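Local structure of mandelate racemase/muconate lactonizing protein (Paenibacillus sp., 3VCC) at residues W231-F236 with D261-A266; A20-E25 with E372-L377; G31-I36 with D207-Y212; G202-D207 with V227-L232. The protein probably dehydrates D-galacturonate, as a magnesium-dependent member of the enolase superfamily. All coordinates share one frame; numbering follows the deposited sequence.

Interaction 1. Residues W231-F236 with D261-A266; sequences WLEEAF and DGEGLA. With MG (magnesium ion), chain D; MG (magnesium ion), chain C.
Glu234 and Asp261 bring the two backbones closest, with 5.4 Å between Glu234 CA and Asp261 CA, where strand 229-233 runs out and strand 258-261 gives way to a loop. Four carboxylates project from these neighbouring barrel strand ends and meet through two magnesium ions. Glu233 OE2 and Glu263 OE2 bind the same magnesium, each at 2.1 Å. They stand 3.0 Å apart, Glu233 OE2 to Glu263 OE2, with carboxylate planes turned 65° and the chains crossing near a right angle. Glu233 reaches the ion fully extended, CG anti to its backbone N (chi1 169°). Its other oxygen, OE1, receives Trp231 NE1 on the anti lone pair at 3.2 Å, and Lys168 and Gln283 grip the same oxygen. The second magnesium joins Glu234 OE2 to Asp261 OD1, which lie 3.2 Å from each other on carboxylates set almost perpendicular (89°). A bend at chi2 brings the Glu234 carboxylate across Glu263 at a slant, leaving Glu234 OE1 3.3 Å from Glu263 CD. One water donates to both Glu234 OE2 and Glu263 O. Asp207 completes the protein ligands of the first ion and Glu238 those of the second. So many acidic oxygens at this spacing would probably repel one another without the two cations, whose charge probably offsets the repulsion in a largely buried site.

Interaction 2. Residues A20-E25 with E372-L377; sequences AKLTGE and ELVTYL
Leu377 leans on strand 14-30 from helix 371-380, and its CD1 methyl meets Leu22 CD2 at 3.6 Å, the two leucines crossing at about a right angle. The same CD1 also rests 3.9 Å from the carbonyl oxygen Lys21 O. Two residues before Leu22 on the strand, Ala20 CB points toward the helix and sits 3.9 Å from Leu377 CB, so this leucine is touched both at its base and at its tip. Val374, a helical turn before Leu377, adds its two methyls: CG2 lies 4.2 Å from Leu22 CD2, and CG1 approaches Ala20 CB more loosely. Leu22 turns CG beside its backbone N (chi1 -49°), which swings CD2 over to the helix. Polar groups meet through a water at the border, which accepts from Lys21 N at 3.0 Å and donates to Leu377 O at 3.1 Å. Further out, Thr375 OG1 on the helix bonds Arg49 of strand 42-52. The segment axes pass 8.0 Å apart at 122°, so the helix lies across the strand. Strand 14-30 is paired with strand 42-52 through Ala20, Leu22 and Gly24, and the helix packs against this antiparallel sheet, consistent with an enolase-superfamily capping domain completed by the C-terminal segment.

Interaction 3. Residues G31-I36 with D207-Y212; sequences GANGRI and DANNAY. With MG (magnesium ion), chain D.
Asn33 OD1 takes two backbone N-H groups, from Ile36 N at 2.9 Å, almost straight on to the carbonyl, and from Arg35 N at 3.0 Å, above the carbonyl plane. The Arg35 bond makes an Asx turn and the Ile36 bond extends it to an Asx motif; together they fix the Asn33 amide against Asn209 of the other loop. Asn33 ND2 comes 3.5 Å from Asn209 CG, with the two amide planes 31° apart and the side chains crossing at about a right angle. With chi1 at 68°, Asn33 CG sits between its backbone N and carbonyl carbon, leaving OD1 turned back to its own loop. A water links the loops, accepting from Gly34 N and donating to Asn209 OD1, both at 2.8 Å. Gly34 lies close over the type I' turn from Ala208 to Ala211, its CA 4.0 Å from Ala208 O. Arg35 packs its CG 4.1 Å from Asn209 CB. Asn209 ND2 donates to a water bound to magnesium, so Asn209 is a second-shell residue of the ion that Asp207 OD2 binds at 2.2 Å. Asp207 OD1 holds the start of the turn through Asn209 N, met 31° out of the carboxylate plane, while Lys170 bonds OD2. The contact thus joins the loop between strands 14-30 and 42-52 to the barrel loop between strand 204-207 and helix 214-223.

Interaction 4. Residues G202-D207 with V227-L232; sequences GKIMID and VNLYWL. With MG (magnesium ion), chain D.
A right-handed beta-alpha-beta crossover of the enolase-type barrel sets strand 204-207 parallel to strand 229-233, with helix 214-223 between them in sequence. The short axes pass 4.7 Å apart at 22°. Two backbone bonds tie the strands: Tyr230 N to Ile204 O at 2.7 Å and Ile206 N to Trp231 O at 3.1 Å. Met205 and Trp231 share one face of the sheet, Ile206 and Leu232 the other, where Ile206 CG1 meets Leu232 CD1 at 3.9 Å. Nearer the strand start, Ile204 CG2 rests 3.7 Å from Leu229 CD2. Lys203 lays its aliphatic chain over one face of the Tyr230 ring, a CH-pi contact with CD 3.9 Å from the centroid; Tyr230 OH bonds Glu333. Met205 bends at chi2 and chi3 to lie flat along the indole. Its CG stands almost exactly over the five-membered ring of Trp231, 3.3 Å from the centroid, and its SD lies over the six-membered ring at 3.6 Å, a Met-aromatic contact.

In the fold
Interactions 1, 3 and 4 converge on one magnesium: Asp207, shared by interactions 3 and 4, binds it with Glu233 and Glu263 of interaction 1. Interactions 1 and 3 have centres 11 Å apart and are stitched by probable backbone bonds, Glu234 O to Asn210 N at 2.7 Å and Ala235 O to Tyr212 N at 3.0 Å. Interactions 1 and 4 share Trp231 and Leu232, and Ile206 O probably accepts from Glu233 N, so the adjacent strands carry Asp207 and Glu233 side by side at the metal. Segment 31-36 packs against Asn209, whose ND2 bonds a magnesium-bound water. Interaction 2 lies apart, its centre 32 Å from that of interaction 1, on the same strand 14-30 that leads into 31-36.

Interaction 1. Residues W231-F236 with D261-A266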
loop_
_atom_site.group_PDB
_atom_site.type_symbol
_atom_site.label_atom_id
_atom_site.label_comp_id
_atom_site.label_asym_id
_atom_site.label_seq_id
_atom_site.Cartn_x
_atom_site.Cartn_y
_atom_site.Cartn_z
ATOM N N TRP A 231 -11.665 -8.430 -7.355
ATOM C CA TRP A 231 -10.965 -9.434 -6.562
ATOM C C TRP A 231 -11.565 -9.693 -5.193
ATOM O O TRP A 231 -12.336 -8.889 -4.657
ATOM C CB TRP A 231 -9.444 -9.162 -6.501
ATOM C CG TRP A 231 -8.894 -8.148 -5.479
ATOM C CD1 TRP A 231 -9.246 -7.991 -4.157
ATOM C CD2 TRP A 231 -7.851 -7.194 -5.728
ATOM N NE1 TRP A 231 -8.487 -6.995 -3.582
ATOM C CE2 TRP A 231 -7.629 -6.485 -4.525
ATOM C CE3 TRP A 231 -7.087 -6.869 -6.857
ATOM C CZ2 TRP A 231 -6.673 -5.459 -4.421
ATOM C CZ3 TRP A 231 -6.136 -5.837 -6.754
ATOM C CH2 TRP A 231 -5.940 -5.152 -5.541
ATOM N N LEU A 232 -11.193 -10.843 -4.652
ATOM C CA LEU A 232 -11.601 -11.299 -3.347
ATOM C C LEU A 232 -10.339 -11.467 -2.532
ATOM O O LEU A 232 -9.469 -12.281 -2.861
ATOM C CB LEU A 232 -12.311 -12.650 -3.461
ATOM C CG LEU A 232 -12.420 -13.481 -2.186
ATOM C CD1 LEU A 232 -13.302 -12.755 -1.147
ATOM C CD2 LEU A 232 -12.952 -14.885 -2.511
ATOM N N GLU A 233 -10.252 -10.688 -1.467
ATOM C CA GLU A 233 -9.032 -10.572 -0.684
ATOM C C GLU A 233 -9.224 -11.189 0.702
ATOM O O GLU A 233 -10.198 -10.880 1.396
ATOM C CB GLU A 233 -8.658 -9.092 -0.551
ATOM C CG GLU A 233 -7.543 -8.806 0.460
ATOM C CD GLU A 233 -7.060 -7.358 0.389
ATOM O OE1 GLU A 233 -7.347 -6.671 -0.610
ATOM O OE2 GLU A 233 -6.389 -6.908 1.329
ATOM N N GLU A 234 -8.295 -12.058 1.090
ATOM C CA GLU A 234 -8.290 -12.670 2.413
ATOM C C GLU A 234 -9.671 -13.184 2.864
ATOM O O GLU A 234 -10.169 -12.804 3.928
ATOM C CB GLU A 234 -7.698 -11.715 3.459
ATOM C CG GLU A 234 -6.211 -11.389 3.212
ATOM C CD GLU A 234 -5.429 -11.153 4.498
ATOM O OE1 GLU A 234 -5.729 -10.196 5.246
ATOM O OE2 GLU A 234 -4.476 -11.911 4.760
ATOM N N ALA A 235 -10.281 -14.029 2.038
ATOM C CA ALA A 235 -11.544 -14.671 2.407
ATOM C C ALA A 235 -11.347 -15.449 3.707
ATOM O O ALA A 235 -12.203 -15.427 4.590
ATOM C CB ALA A 235 -12.011 -15.607 1.276
ATOM N N PHE A 236 -10.196 -16.126 3.804
ATOM C CA PHE A 236 -9.788 -16.920 4.969
ATOM C C PHE A 236 -8.274 -17.055 4.866
ATOM O O PHE A 236 -7.703 -16.794 3.811
ATOM C CB PHE A 236 -10.426 -18.309 4.915
ATOM C CG PHE A 236 -10.461 -18.890 3.533
ATOM C CD1 PHE A 236 -11.623 -18.836 2.764
ATOM C CD2 PHE A 236 -9.310 -19.430 2.966
ATOM C CE1 PHE A 236 -11.653 -19.365 1.469
ATOM C CE2 PHE A 236 -9.332 -19.945 1.657
ATOM C CZ PHE A 236 -10.504 -19.914 0.916
ATOM N N ASP A 261 -4.115 -12.056 -1.868
ATOM C CA ASP A 261 -3.721 -12.369 -0.497
ATOM C C ASP A 261 -2.279 -11.918 -0.247
ATOM O O ASP A 261 -1.606 -11.490 -1.182
ATOM C CB ASP A 261 -3.880 -13.870 -0.252
ATOM C CG ASP A 261 -4.328 -14.187 1.157
ATOM O OD1 ASP A 261 -3.822 -13.526 2.080
ATOM O OD2 ASP A 261 -5.171 -15.102 1.345
ATOM N N GLY A 262 -1.819 -11.998 1.002
ATOM C CA GLY A 262 -0.407 -11.782 1.296
ATOM C C GLY A 262 -0.035 -10.782 2.381
ATOM O O GLY A 262 1.141 -10.700 2.767
ATOM N N GLU A 263 -0.995 -10.008 2.890
ATOM C CA GLU A 263 -0.647 -9.036 3.920
ATOM C C GLU A 263 -0.404 -9.728 5.269
ATOM O O GLU A 263 -0.733 -10.902 5.445
ATOM C CB GLU A 263 -1.730 -7.955 4.056
ATOM C CG GLU A 263 -2.967 -8.479 4.746
ATOM C CD GLU A 263 -4.054 -7.426 4.796
ATOM O OE1 GLU A 263 -4.379 -6.910 5.884
ATOM O OE2 GLU A 263 -4.554 -7.101 3.712
ATOM N N GLY A 264 0.170 -8.993 6.217
ATOM C CA GLY A 264 0.329 -9.477 7.583
ATOM C C GLY A 264 1.285 -10.650 7.696
ATOM O O GLY A 264 2.268 -10.735 6.968
ATOM N N LEU A 265 0.995 -11.577 8.602
ATOM C CA LEU A 265 1.848 -12.755 8.735
ATOM C C LEU A 265 1.413 -13.816 7.714
ATOM O O LEU A 265 0.594 -14.699 8.012
ATOM C CB LEU A 265 1.790 -13.305 10.161
ATOM C CG LEU A 265 2.235 -12.344 11.267
ATOM C CD1 LEU A 265 1.889 -12.903 12.648
ATOM C CD2 LEU A 265 3.726 -12.057 11.144
ATOM N N ALA A 266 1.950 -13.707 6.507
ATOM C CA ALA A 266 1.563 -14.571 5.401
ATOM C C ALA A 266 2.167 -15.962 5.546
ATOM O O ALA A 266 3.180 -16.139 6.222
ATOM C CB ALA A 266 1.986 -13.963 4.072
HETATM MG MG MG D . -6.595 -6.541 3.368
HETATM MG MG MG C . -3.747 -13.858 4.208
HETATM O O HOH W 1 -2.951 -11.468 7.024
HETATM O O HOH W 2 -7.157 -8.434 4.346
HETATM O O HOH W 3 -5.802 -14.630 4.129
HETATM O O HOH W 4 -1.615 -13.176 4.113
HETATM O O HOH W 5 -3.674 -14.286 6.394
HETATM O O HOH W 6 -6.211 -4.463 2.709
#

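Interaction 2. Residues A20-E25 with E372-L377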
loop_
_atom_site.group_PDB
_atom_site.type_symbol
_atom_site.label_atom_id
_atom_site.label_comp_id
_atom_site.label_asym_id
_atom_site.label_seq_id
_atom_site.Cartn_x
_atom_site.Cartn_y
_atom_site.Cartn_z
ATOM N N ALA A 20 11.979 10.931 13.435
ATOM C CA ALA A 20 10.851 11.572 14.098
ATOM C C ALA A 20 9.530 10.950 13.663
ATOM O O ALA A 20 9.423 10.440 12.564
ATOM C CB ALA A 20 10.832 13.055 13.794
ATOM N N LYS A 21 8.526 11.033 14.524
ATOM C CA LYS A 21 7.192 10.522 14.200
ATOM C C LYS A 21 6.277 11.686 13.841
ATOM O O LYS A 21 6.069 12.593 14.654
ATOM C CB LYS A 21 6.638 9.748 15.399
ATOM C CG LYS A 21 5.211 9.197 15.196
ATOM C CD LYS A 21 4.803 8.284 16.348
ATOM C CE LYS A 21 4.006 9.031 17.415
ATOM N NZ LYS A 21 2.590 9.281 17.011
ATOM N N LEU A 22 5.740 11.678 12.621
ATOM C CA LEU A 22 4.815 12.730 12.197
ATOM C C LEU A 22 3.375 12.270 12.441
ATOM O O LEU A 22 3.096 11.070 12.485
ATOM C CB LEU A 22 5.007 13.068 10.712
ATOM C CG LEU A 22 6.420 13.324 10.173
ATOM C CD1 LEU A 22 6.341 14.065 8.843
ATOM C CD2 LEU A 22 7.247 14.127 11.165
ATOM N N THR A 23 2.460 13.219 12.600
ATOM C CA THR A 23 1.094 12.852 12.927
ATOM C C THR A 23 0.108 13.616 12.066
ATOM O O THR A 23 0.394 14.718 11.589
ATOM C CB THR A 23 0.770 13.149 14.406
ATOM O OG1 THR A 23 0.906 14.553 14.646
ATOM C CG2 THR A 23 1.704 12.394 15.329
ATOM N N GLY A 24 -1.073 13.037 11.904
ATOM C CA GLY A 24 -2.106 13.637 11.080
ATOM C C GLY A 24 -3.415 12.901 11.288
ATOM O O GLY A 24 -3.600 12.225 12.305
ATOM N N GLU A 25 -4.302 13.017 10.308
ATOM C CA GLU A 25 -5.652 12.486 10.410
ATOM C C GLU A 25 -6.142 12.030 9.055
ATOM O O GLU A 25 -5.832 12.653 8.045
ATOM C CB GLU A 25 -6.609 13.582 10.887
ATOM C CG GLU A 25 -6.587 13.840 12.376
ATOM C CD GLU A 25 -7.807 14.619 12.829
ATOM O OE1 GLU A 25 -8.350 15.405 12.017
ATOM O OE2 GLU A 25 -8.230 14.430 13.990
ATOM N N GLU A 372 11.629 22.560 9.438
ATOM C CA GLU A 372 11.579 23.117 10.791
ATOM C C GLU A 372 10.702 22.311 11.744
ATOM O O GLU A 372 11.062 22.092 12.906
ATOM C CB GLU A 372 11.127 24.583 10.762
ATOM C CG GLU A 372 12.127 25.510 10.086
ATOM C CD GLU A 372 12.246 25.272 8.588
ATOM O OE1 GLU A 372 11.225 24.901 7.958
ATOM O OE2 GLU A 372 13.364 25.457 8.042
ATOM N N LEU A 373 9.549 21.869 11.259
ATOM C CA LEU A 373 8.692 21.028 12.083
ATOM C C LEU A 373 9.377 19.687 12.362
ATOM O O LEU A 373 9.347 19.168 13.481
ATOM C CB LEU A 373 7.356 20.795 11.396
ATOM C CG LEU A 373 6.442 19.851 12.154
ATOM C CD1 LEU A 373 6.207 20.396 13.570
ATOM C CD2 LEU A 373 5.148 19.701 11.379
ATOM N N VAL A 374 10.000 19.111 11.343
ATOM C CA VAL A 374 10.630 17.823 11.550
ATOM C C VAL A 374 11.768 17.975 12.551
ATOM O O VAL A 374 11.925 17.155 13.452
ATOM C CB VAL A 374 11.086 17.170 10.222
ATOM C CG1 VAL A 374 11.823 15.879 10.505
ATOM C CG2 VAL A 374 9.876 16.883 9.357
ATOM N N THR A 375 12.545 19.042 12.409
ATOM C CA THR A 375 13.617 19.317 13.365
ATOM C C THR A 375 13.071 19.401 14.807
ATOM O O THR A 375 13.638 18.816 15.734
ATOM C CB THR A 375 14.400 20.590 12.978
ATOM O OG1 THR A 375 15.014 20.398 11.691
ATOM C CG2 THR A 375 15.477 20.906 14.013
ATOM N N TYR A 376 11.952 20.097 14.988
ATOM C CA TYR A 376 11.326 20.187 16.305
ATOM C C TYR A 376 10.969 18.800 16.853
ATOM O O TYR A 376 11.309 18.458 17.984
ATOM C CB TYR A 376 10.064 21.054 16.258
ATOM C CG TYR A 376 9.345 21.090 17.587
ATOM C CD1 TYR A 376 9.874 21.799 18.661
ATOM C CD2 TYR A 376 8.152 20.401 17.779
ATOM C CE1 TYR A 376 9.236 21.841 19.892
ATOM C CE2 TYR A 376 7.500 20.430 19.011
ATOM C CZ TYR A 376 8.047 21.156 20.063
ATOM O OH TYR A 376 7.420 21.195 21.285
ATOM N N LEU A 377 10.303 17.997 16.030
ATOM C CA LEU A 377 9.864 16.662 16.427
ATOM C C LEU A 377 11.043 15.729 16.715
ATOM O O LEU A 377 11.000 14.923 17.640
ATOM C CB LEU A 377 8.965 16.072 15.341
ATOM C CG LEU A 377 7.680 16.886 15.148
ATOM C CD1 LEU A 377 6.880 16.311 13.994
ATOM C CD2 LEU A 377 6.848 16.918 16.427
HETATM O O HOH W 7 9.314 12.343 17.074
#

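Interaction 3. Residues G31-I36 with D207-Y212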
loop_
_atom_site.group_PDB
_atom_site.type_symbol
_atom_site.label_atom_id
_atom_site.label_comp_id
_atom_site.label_asym_id
_atom_site.label_seq_id
_atom_site.Cartn_x
_atom_site.Cartn_y
_atom_site.Cartn_z
ATOM N N GLY A 31 -13.960 2.612 10.709
ATOM C CA GLY A 31 -14.529 1.723 11.707
ATOM C C GLY A 31 -13.819 0.379 11.787
ATOM O O GLY A 31 -12.635 0.276 11.440
ATOM N N ALA A 32 -14.545 -0.644 12.234
ATOM C CA ALA A 32 -13.974 -1.984 12.429
ATOM C C ALA A 32 -13.753 -2.688 11.096
ATOM O O ALA A 32 -14.245 -2.232 10.074
ATOM C CB ALA A 32 -14.904 -2.824 13.303
ATOM N N ASN A 33 -13.012 -3.803 11.102
ATOM C CA ASN A 33 -13.009 -4.698 9.955
ATOM C C ASN A 33 -13.335 -6.115 10.439
ATOM O O ASN A 33 -13.725 -6.298 11.603
ATOM C CB ASN A 33 -11.672 -4.651 9.195
ATOM C CG ASN A 33 -10.521 -5.228 9.998
ATOM O OD1 ASN A 33 -10.728 -5.883 11.022
ATOM N ND2 ASN A 33 -9.289 -4.984 9.533
ATOM N N GLY A 34 -13.185 -7.102 9.557
ATOM C CA GLY A 34 -13.553 -8.464 9.887
ATOM C C GLY A 34 -13.024 -8.979 11.210
ATOM O O GLY A 34 -13.710 -9.735 11.900
ATOM N N ARG A 35 -11.805 -8.579 11.573
ATOM C CA ARG A 35 -11.119 -9.195 12.710
ATOM C C ARG A 35 -10.903 -8.288 13.934
ATOM O O ARG A 35 -10.835 -8.779 15.059
ATOM C CB ARG A 35 -9.771 -9.799 12.255
ATOM C CG ARG A 35 -8.825 -8.788 11.612
ATOM C CD ARG A 35 -7.458 -9.440 11.332
ATOM N NE ARG A 35 -6.761 -9.791 12.575
ATOM C CZ ARG A 35 -5.971 -8.954 13.258
ATOM N NH1 ARG A 35 -5.378 -9.359 14.371
ATOM N NH2 ARG A 35 -5.775 -7.709 12.833
ATOM N N ILE A 36 -10.808 -6.976 13.732
ATOM C CA ILE A 36 -10.534 -6.081 14.853
ATOM C C ILE A 36 -11.446 -4.851 14.860
ATOM O O ILE A 36 -12.249 -4.649 13.942
ATOM C CB ILE A 36 -9.057 -5.640 14.898
ATOM C CG1 ILE A 36 -8.668 -4.904 13.612
ATOM C CG2 ILE A 36 -8.156 -6.849 15.136
ATOM C CD1 ILE A 36 -7.255 -4.344 13.636
ATOM N N ASP A 207 -12.835 -7.480 0.842
ATOM C CA ASP A 207 -11.764 -7.883 1.732
ATOM C C ASP A 207 -12.391 -8.376 3.026
ATOM O O ASP A 207 -12.985 -7.600 3.776
ATOM C CB ASP A 207 -10.818 -6.698 1.957
ATOM C CG ASP A 207 -9.660 -7.018 2.879
ATOM O OD1 ASP A 207 -9.623 -8.120 3.461
ATOM O OD2 ASP A 207 -8.783 -6.132 3.045
ATOM N N ALA A 208 -12.297 -9.690 3.266
ATOM C CA ALA A 208 -12.940 -10.284 4.430
ATOM C C ALA A 208 -12.076 -10.318 5.690
ATOM O O ALA A 208 -12.561 -10.709 6.759
ATOM C CB ALA A 208 -13.455 -11.695 4.103
ATOM N N ASN A 209 -10.812 -9.907 5.583
ATOM C CA ASN A 209 -9.889 -10.015 6.708
ATOM C C ASN A 209 -10.014 -11.357 7.417
ATOM O O ASN A 209 -10.016 -11.434 8.642
ATOM C CB ASN A 209 -10.024 -8.855 7.690
ATOM C CG ASN A 209 -9.483 -7.568 7.123
ATOM O OD1 ASN A 209 -10.238 -6.756 6.608
ATOM N ND2 ASN A 209 -8.158 -7.391 7.179
ATOM N N ASN A 210 -10.059 -12.401 6.600
ATOM C CA ASN A 210 -10.050 -13.801 7.059
ATOM C C ASN A 210 -11.277 -14.255 7.854
ATOM O O ASN A 210 -11.269 -15.334 8.462
ATOM C CB ASN A 210 -8.761 -14.118 7.818
ATOM C CG ASN A 210 -7.534 -14.115 6.910
ATOM O OD1 ASN A 210 -7.632 -14.370 5.699
ATOM N ND2 ASN A 210 -6.372 -13.816 7.492
ATOM N N ALA A 211 -12.340 -13.461 7.830
ATOM C CA ALA A 211 -13.525 -13.779 8.640
ATOM C C ALA A 211 -14.432 -14.871 8.070
ATOM O O ALA A 211 -15.371 -15.297 8.748
ATOM C CB ALA A 211 -14.339 -12.536 8.895
ATOM N N TYR A 212 -14.198 -15.286 6.826
ATOM C CA TYR A 212 -15.037 -16.322 6.208
ATOM C C TYR A 212 -14.417 -17.726 6.361
ATOM O O TYR A 212 -13.344 -17.889 6.952
ATOM C CB TYR A 212 -15.244 -16.018 4.722
ATOM C CG TYR A 212 -16.134 -14.812 4.386
ATOM C CD1 TYR A 212 -17.019 -14.275 5.311
ATOM C CD2 TYR A 212 -16.092 -14.242 3.118
ATOM C CE1 TYR A 212 -17.841 -13.190 4.979
ATOM C CE2 TYR A 212 -16.895 -13.166 2.778
ATOM C CZ TYR A 212 -17.773 -12.647 3.710
ATOM O OH TYR A 212 -18.572 -11.568 3.359
HETATM MG MG MG D . -6.595 -6.541 3.368
HETATM O O HOH W 8 -13.009 -6.864 6.790
HETATM O O HOH W 2 -7.157 -8.434 4.346
HETATM O O HOH W 9 -6.553 -5.692 5.557
HETATM O O HOH W 6 -6.211 -4.463 2.709
#

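Interaction 4. Residues G202-D207 with V227-L232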
loop_
_atom_site.group_PDB
_atom_site.type_symbol
_atom_site.label_atom_id
_atom_site.label_comp_id
_atom_site.label_asym_id
_atom_site.label_seq_id
_atom_site.Cartn_x
_atom_site.Cartn_y
_atom_site.Cartn_z
ATOM N N GLY A 202 -16.564 0.962 -12.738
ATOM C CA GLY A 202 -15.904 0.995 -11.442
ATOM C C GLY A 202 -15.557 -0.408 -10.974
ATOM O O GLY A 202 -16.417 -1.272 -10.950
ATOM N N LYS A 203 -14.299 -0.645 -10.620
ATOM C CA LYS A 203 -13.915 -1.972 -10.138
ATOM C C LYS A 203 -14.242 -2.099 -8.654
ATOM O O LYS A 203 -13.992 -1.182 -7.877
ATOM C CB LYS A 203 -12.433 -2.251 -10.400
ATOM C CG LYS A 203 -12.133 -2.531 -11.870
ATOM C CD LYS A 203 -10.647 -2.682 -12.115
ATOM C CE LYS A 203 -10.337 -2.870 -13.594
ATOM N NZ LYS A 203 -10.345 -1.585 -14.351
ATOM N N ILE A 204 -14.789 -3.251 -8.272
ATOM C CA ILE A 204 -15.193 -3.498 -6.901
ATOM C C ILE A 204 -14.383 -4.650 -6.315
ATOM O O ILE A 204 -14.345 -5.743 -6.896
ATOM C CB ILE A 204 -16.695 -3.867 -6.834
ATOM C CG1 ILE A 204 -17.555 -2.700 -7.313
ATOM C CG2 ILE A 204 -17.080 -4.315 -5.423
ATOM C CD1 ILE A 204 -17.372 -1.436 -6.494
ATOM N N MET A 205 -13.735 -4.403 -5.176
ATOM C CA MET A 205 -12.984 -5.444 -4.485
ATOM C C MET A 205 -13.577 -5.692 -3.113
ATOM O O MET A 205 -14.125 -4.772 -2.502
ATOM C CB MET A 205 -11.515 -5.047 -4.357
ATOM C CG MET A 205 -10.746 -5.256 -5.642
ATOM S SD MET A 205 -9.683 -3.877 -6.028
ATOM C CE MET A 205 -10.898 -2.766 -6.706
ATOM N N ILE A 206 -13.489 -6.926 -2.622
ATOM C CA ILE A 206 -13.949 -7.173 -1.258
ATOM C C ILE A 206 -12.851 -7.815 -0.438
ATOM O O ILE A 206 -12.038 -8.594 -0.955
ATOM C CB ILE A 206 -15.276 -7.993 -1.172
ATOM C CG1 ILE A 206 -15.109 -9.403 -1.736
ATOM C CG2 ILE A 206 -16.422 -7.262 -1.883
ATOM C CD1 ILE A 206 -16.424 -10.227 -1.671
ATOM N N ASP A 207 -12.835 -7.480 0.842
ATOM C CA ASP A 207 -11.764 -7.883 1.732
ATOM C C ASP A 207 -12.391 -8.376 3.026
ATOM O O ASP A 207 -12.985 -7.600 3.776
ATOM C CB ASP A 207 -10.818 -6.698 1.957
ATOM C CG ASP A 207 -9.660 -7.018 2.879
ATOM O OD1 ASP A 207 -9.623 -8.120 3.461
ATOM O OD2 ASP A 207 -8.783 -6.132 3.045
ATOM N N VAL A 227 -22.921 -9.060 -9.748
ATOM C CA VAL A 227 -22.035 -7.933 -9.492
ATOM C C VAL A 227 -20.636 -8.327 -9.903
ATOM O O VAL A 227 -20.075 -9.282 -9.369
ATOM C CB VAL A 227 -22.005 -7.527 -8.008
ATOM C CG1 VAL A 227 -20.923 -6.491 -7.777
ATOM C CG2 VAL A 227 -23.354 -7.001 -7.567
ATOM N N ASN A 228 -20.069 -7.607 -10.859
ATOM C CA ASN A 228 -18.729 -7.935 -11.307
ATOM C C ASN A 228 -17.706 -7.511 -10.255
ATOM O O ASN A 228 -17.441 -6.326 -10.068
ATOM C CB ASN A 228 -18.442 -7.305 -12.672
ATOM C CG ASN A 228 -19.355 -7.849 -13.768
ATOM O OD1 ASN A 228 -19.684 -9.043 -13.790
ATOM N ND2 ASN A 228 -19.777 -6.973 -14.675
ATOM N N LEU A 229 -17.175 -8.499 -9.543
ATOM C CA LEU A 229 -16.174 -8.273 -8.512
ATOM C C LEU A 229 -14.800 -8.458 -9.131
ATOM O O LEU A 229 -14.569 -9.444 -9.854
ATOM C CB LEU A 229 -16.359 -9.288 -7.386
ATOM C CG LEU A 229 -17.698 -9.262 -6.668
ATOM C CD1 LEU A 229 -17.805 -10.454 -5.710
ATOM C CD2 LEU A 229 -17.870 -7.946 -5.919
ATOM N N TYR A 230 -13.894 -7.528 -8.859
ATOM C CA TYR A 230 -12.566 -7.590 -9.448
ATOM C C TYR A 230 -11.681 -8.557 -8.677
ATOM O O TYR A 230 -11.008 -9.412 -9.271
ATOM C CB TYR A 230 -11.933 -6.203 -9.522
ATOM C CG TYR A 230 -10.621 -6.212 -10.264
ATOM C CD1 TYR A 230 -10.577 -6.343 -11.650
ATOM C CD2 TYR A 230 -9.418 -6.111 -9.581
ATOM C CE1 TYR A 230 -9.363 -6.359 -12.330
ATOM C CE2 TYR A 230 -8.208 -6.119 -10.252
ATOM C CZ TYR A 230 -8.187 -6.246 -11.624
ATOM O OH TYR A 230 -6.973 -6.255 -12.279
ATOM N N TRP A 231 -11.665 -8.430 -7.355
ATOM C CA TRP A 231 -10.965 -9.434 -6.562
ATOM C C TRP A 231 -11.565 -9.693 -5.193
ATOM O O TRP A 231 -12.336 -8.889 -4.657
ATOM C CB TRP A 231 -9.444 -9.162 -6.501
ATOM C CG TRP A 231 -8.894 -8.148 -5.479
ATOM C CD1 TRP A 231 -9.246 -7.991 -4.157
ATOM C CD2 TRP A 231 -7.851 -7.194 -5.728
ATOM N NE1 TRP A 231 -8.487 -6.995 -3.582
ATOM C CE2 TRP A 231 -7.629 -6.485 -4.525
ATOM C CE3 TRP A 231 -7.087 -6.869 -6.857
ATOM C CZ2 TRP A 231 -6.673 -5.459 -4.421
ATOM C CZ3 TRP A 231 -6.136 -5.837 -6.754
ATOM C CH2 TRP A 231 -5.940 -5.152 -5.541
ATOM N N LEU A 232 -11.193 -10.843 -4.652
ATOM C CA LEU A 232 -11.601 -11.299 -3.347
ATOM C C LEU A 232 -10.339 -11.467 -2.532
ATOM O O LEU A 232 -9.469 -12.281 -2.861
ATOM C CB LEU A 232 -12.311 -12.650 -3.461
ATOM C CG LEU A 232 -12.420 -13.481 -2.186
ATOM C CD1 LEU A 232 -13.302 -12.755 -1.147
ATOM C CD2 LEU A 232 -12.952 -14.885 -2.511
HETATM MG MG MG D . -6.595 -6.541 3.368
HETATM O O HOH W 2 -7.157 -8.434 4.346
HETATM O O HOH W 6 -6.211 -4.463 2.709
HETATM O O HOH W 9 -6.553 -5.692 5.557
#